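Local coordinates for PHD-type domain-containing protein (Chaetomium thermophilum, PDB 6VHF) that probably acts as the zinc-binding Cfp1 subunit of the H3K4 methyltransferase complex COMPASS, this piece being its RbBP5-interacting domain, at residues 50-53 with 54-58; 61-64 with 65-68. All blocks are in the same frame, centred on the assembly; numbering follows the deposited sequence.

How the interactions relate
Interactions 1 and 2 follow one another in the connection that leaves helix 4-46 and enters helix 64-77, their centres about 21 Å apart and without touch. Interaction 1 belongs to the zinc site formed by C57, C130, C135 and H138; interaction 2 lies near it. Interaction 1 contains the first ligand, C57, and the side chain of I56 lies about 7 Å from that of C130. Interaction 2 supplies no ligand, but the side chain of D64 is about 6 Å from that of H138, and that of L63 is about 9 Å from the zinc. One is a turn in the loop leading to the metal, the other the lead-in to and first residues of helix 64-77.

Interaction 1. Residues 50-53 with 54-58; sequences PGIT and KDICG. With ZN (zinc ion), chain B.
T53 holds D55 and I56 with two oxygens. Its carbonyl O accepts from I56 N at 3.1 Å, the donor lying above the carbonyl plane, and its OG1 accepts from D55 N at 3.1 Å. A chi1 of 85° sets OG1 between the backbone N and the carbonyl carbon, turned forward to the D55 amide. A valine here would lack OG1 and would probably leave the D55 amide without this acceptor and the turn with one bond fewer. K54 folds back over T53. Its CB starts 3.7 Å from T53 C; bends at chi2 and chi3, both 55°, then reverse the chain, bringing CD to 3.9 Å and CE to 4.0 Å from T53 C. NZ finishes alongside T53 CB, 3.9 Å away, so the lysine chain curls back beside T53. The I56 N to T53 O bond closes a type I beta turn from T53 to I56, and the OG1 to D55 N bond adds an ST turn at its first residue; just before it, I52 is the centre of an inverse gamma turn. Together they shape the loop leading to the non-canonical zinc finger of this domain. D55 OD2 forms a salt bridge with K134. I56 points back at the preceding residues: its CB and CG1 sit over T53 O, and CG1 also meets I52 CG2 at 3.9 Å, the two isoleucines crossing at a slant. The side chain of I52 also touches T126, and that of I56 touches L131. Next along the chain C57 leaves the turn, its SG anti to the backbone N and bonded to the zinc at 2.4 Å; C130, C135 and H138 complete the site.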
loop_
_atom_site.group_PDB
_atom_site.type_symbol
_atom_site.label_atom_id
_atom_site.label_comp_id
_atom_site.label_asym_id
_atom_site.label_seq_id
_atom_site.Cartn_x
_atom_site.Cartn_y
_atom_site.Cartn_z
ATOM N N PRO A 50 8.354 -8.812 -32.395
ATOM C CA PRO A 50 9.257 -9.974 -32.451
ATOM C C PRO A 50 9.931 -10.229 -31.113
ATOM O O PRO A 50 10.487 -9.320 -30.492
ATOM C CB PRO A 50 10.275 -9.581 -33.537
ATOM C CG PRO A 50 9.493 -8.662 -34.456
ATOM C CD PRO A 50 8.549 -7.896 -33.541
ATOM N N GLY A 51 9.860 -11.485 -30.667
ATOM C CA GLY A 51 10.446 -11.892 -29.409
ATOM C C GLY A 51 9.599 -11.631 -28.184
ATOM O O GLY A 51 9.850 -12.236 -27.136
ATOM N N ILE A 52 8.603 -10.752 -28.267
ATOM C CA ILE A 52 7.778 -10.430 -27.099
ATOM C C ILE A 52 6.632 -11.422 -27.106
ATOM O O ILE A 52 5.584 -11.215 -27.727
ATOM C CB ILE A 52 7.337 -8.972 -27.102
ATOM C CG1 ILE A 52 8.570 -8.124 -26.827
ATOM C CG2 ILE A 52 6.287 -8.695 -26.024
ATOM C CD1 ILE A 52 8.421 -6.708 -27.227
ATOM N N THR A 53 6.861 -12.557 -26.442
ATOM C CA THR A 53 5.953 -13.683 -26.349
ATOM C C THR A 53 5.196 -13.627 -25.017
ATOM O O THR A 53 5.390 -12.718 -24.200
ATOM C CB THR A 53 6.742 -14.993 -26.500
ATOM O OG1 THR A 53 7.283 -15.377 -25.232
ATOM C CG2 THR A 53 7.901 -14.796 -27.426
ATOM N N LYS A 54 4.346 -14.626 -24.778
ATOM C CA LYS A 54 3.577 -14.760 -23.545
ATOM C C LYS A 54 4.441 -15.139 -22.347
ATOM O O LYS A 54 3.984 -15.000 -21.213
ATOM C CB LYS A 54 2.453 -15.799 -23.716
ATOM C CG LYS A 54 1.357 -15.488 -24.780
ATOM C CD LYS A 54 1.887 -15.207 -26.210
ATOM C CE LYS A 54 2.787 -16.328 -26.753
ATOM N NZ LYS A 54 3.326 -15.930 -28.077
ATOM N N ASP A 55 5.657 -15.635 -22.573
ATOM C CA ASP A 55 6.627 -15.860 -21.509
ATOM C C ASP A 55 7.237 -14.563 -20.999
ATOM O O ASP A 55 7.998 -14.602 -20.028
ATOM C CB ASP A 55 7.758 -16.777 -22.005
ATOM C CG ASP A 55 7.249 -18.062 -22.614
ATOM O OD1 ASP A 55 7.648 -18.383 -23.761
ATOM O OD2 ASP A 55 6.462 -18.763 -21.942
ATOM N N ILE A 56 6.961 -13.434 -21.658
ATOM C CA ILE A 56 7.547 -12.158 -21.256
ATOM C C ILE A 56 7.157 -11.820 -19.820
ATOM O O ILE A 56 5.995 -11.974 -19.422
ATOM C CB ILE A 56 7.110 -11.058 -22.237
ATOM C CG1 ILE A 56 8.060 -11.000 -23.428
ATOM C CG2 ILE A 56 6.989 -9.697 -21.537
ATOM C CD1 ILE A 56 9.465 -10.634 -23.051
ATOM N N CYS A 57 8.138 -11.367 -19.031
ATOM C CA CYS A 57 7.895 -10.986 -17.640
ATOM C C CYS A 57 6.940 -9.801 -17.556
ATOM O O CYS A 57 5.822 -9.922 -17.043
ATOM C CB CYS A 57 9.212 -10.656 -16.942
ATOM S SG CYS A 57 8.964 -10.007 -15.228
ATOM N N GLY A 58 7.360 -8.648 -18.078
ATOM C CA GLY A 58 6.488 -7.498 -18.179
ATOM C C GLY A 58 6.512 -6.559 -16.986
ATOM O O GLY A 58 5.838 -5.522 -17.024
HETATM ZN ZN ZN B . 11.290 -9.724 -14.631
#

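Interaction 2. Residues 61-64 with 65-68; sequences TRLD and TVGA
The backbone carbonyls of R62 and L63 each meet an N-H three residues on, R62 O with T65 N at 3.0 Å and L63 O with V66 N at 3.1 Å, the latter weak. This is the lead-in to helix 64-77, the short helix that packs on the two long ones, 4-46 and 141-177. Residues 61-63 already have helical backbone angles, and D64 O then receives two weak bonds, from G67 N at 2.9 Å and from A68 N at 3.5 Å, the second being the four-residue step of a regular alpha helix. T65 adds a side-chain bond to this turn. Its hydroxyl donates to R62 O at 2.9 Å, in the carbonyl plane and with a C=O to donor angle of 148°, whereas T65 N approaches the same oxygen from above that plane. Chi1 of -49° holds OG1 beside the T65 backbone N, so that one residue gives the R62 carbonyl two donors. The guanidinium of R62 leads off to a salt bridge with D60, and D64 turns OD1 to the hydroxyl of Y59. On the buried side, L63 touches L33 and A37 of helix 4-46 as well as W141 and L145 of helix 141-177, while V66 meets M30, L145 and V149. L63 and V66 thus pack the short helix against both long ones. V66 CB lies close to L63 O, at 3.2 Å, while the side chains meet only loosely, L63 CD2 4.4 Å from V66 CG2.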
loop_
_atom_site.group_PDB
_atom_site.type_symbol
_atom_site.label_atom_id
_atom_site.label_comp_id
_atom_site.label_asym_id
_atom_site.label_seq_id
_atom_site.Cartn_x
_atom_site.Cartn_y
_atom_site.Cartn_z
ATOM N N THR A 61 9.295 -0.893 -14.198
ATOM C CA THR A 61 10.264 -0.363 -13.243
ATOM C C THR A 61 9.590 0.464 -12.160
ATOM O O THR A 61 10.084 0.527 -11.028
ATOM C CB THR A 61 11.293 0.506 -13.962
ATOM O OG1 THR A 61 11.787 -0.184 -15.111
ATOM C CG2 THR A 61 12.459 0.833 -13.040
ATOM N N ARG A 62 8.481 1.124 -12.493
ATOM C CA ARG A 62 7.780 1.934 -11.509
ATOM C C ARG A 62 7.205 1.090 -10.384
ATOM O O ARG A 62 6.917 1.630 -9.315
ATOM C CB ARG A 62 6.669 2.732 -12.186
ATOM C CG ARG A 62 7.170 3.780 -13.174
ATOM C CD ARG A 62 6.021 4.318 -13.998
ATOM N NE ARG A 62 5.468 3.305 -14.893
ATOM C CZ ARG A 62 4.563 3.574 -15.829
ATOM N NH1 ARG A 62 4.117 4.815 -15.962
ATOM N NH2 ARG A 62 4.103 2.610 -16.627
ATOM N N LEU A 63 7.037 -0.220 -10.597
ATOM C CA LEU A 63 6.502 -1.085 -9.554
ATOM C C LEU A 63 7.432 -1.197 -8.352
ATOM O O LEU A 63 7.030 -1.765 -7.331
ATOM C CB LEU A 63 6.200 -2.480 -10.112
ATOM C CG LEU A 63 5.076 -2.531 -11.164
ATOM C CD1 LEU A 63 5.009 -3.880 -11.864
ATOM C CD2 LEU A 63 3.720 -2.191 -10.562
ATOM N N ASP A 64 8.657 -0.670 -8.439
ATOM C CA ASP A 64 9.516 -0.636 -7.266
ATOM C C ASP A 64 8.968 0.310 -6.206
ATOM O O ASP A 64 9.211 0.097 -5.013
ATOM C CB ASP A 64 10.928 -0.239 -7.670
ATOM C CG ASP A 64 11.564 -1.253 -8.586
ATOM O OD1 ASP A 64 10.960 -2.329 -8.800
ATOM O OD2 ASP A 64 12.658 -0.969 -9.104
ATOM N N THR A 65 8.228 1.346 -6.625
ATOM C CA THR A 65 7.484 2.184 -5.688
ATOM C C THR A 65 6.632 1.346 -4.745
ATOM O O THR A 65 6.523 1.653 -3.555
ATOM C CB THR A 65 6.602 3.161 -6.461
ATOM O OG1 THR A 65 7.387 3.794 -7.471
ATOM C CG2 THR A 65 6.050 4.227 -5.545
ATOM N N VAL A 66 6.022 0.275 -5.265
ATOM C CA VAL A 66 5.193 -0.583 -4.426
ATOM C C VAL A 66 6.010 -1.151 -3.279
ATOM O O VAL A 66 5.507 -1.287 -2.158
ATOM C CB VAL A 66 4.547 -1.694 -5.276
ATOM C CG1 VAL A 66 3.857 -2.713 -4.393
ATOM C CG2 VAL A 66 3.583 -1.098 -6.259
ATOM N N GLY A 67 7.289 -1.454 -3.526
ATOM C CA GLY A 67 8.133 -1.998 -2.470
ATOM C C GLY A 67 8.308 -1.048 -1.295
ATOM O O GLY A 67 8.198 -1.452 -0.134
ATOM N N ALA A 68 8.588 0.228 -1.582
ATOM C CA ALA A 68 8.767 1.203 -0.509
ATOM C C ALA A 68 7.443 1.636 0.106
ATOM O O ALA A 68 7.395 1.931 1.305
ATOM C CB ALA A 68 9.517 2.433 -1.021
#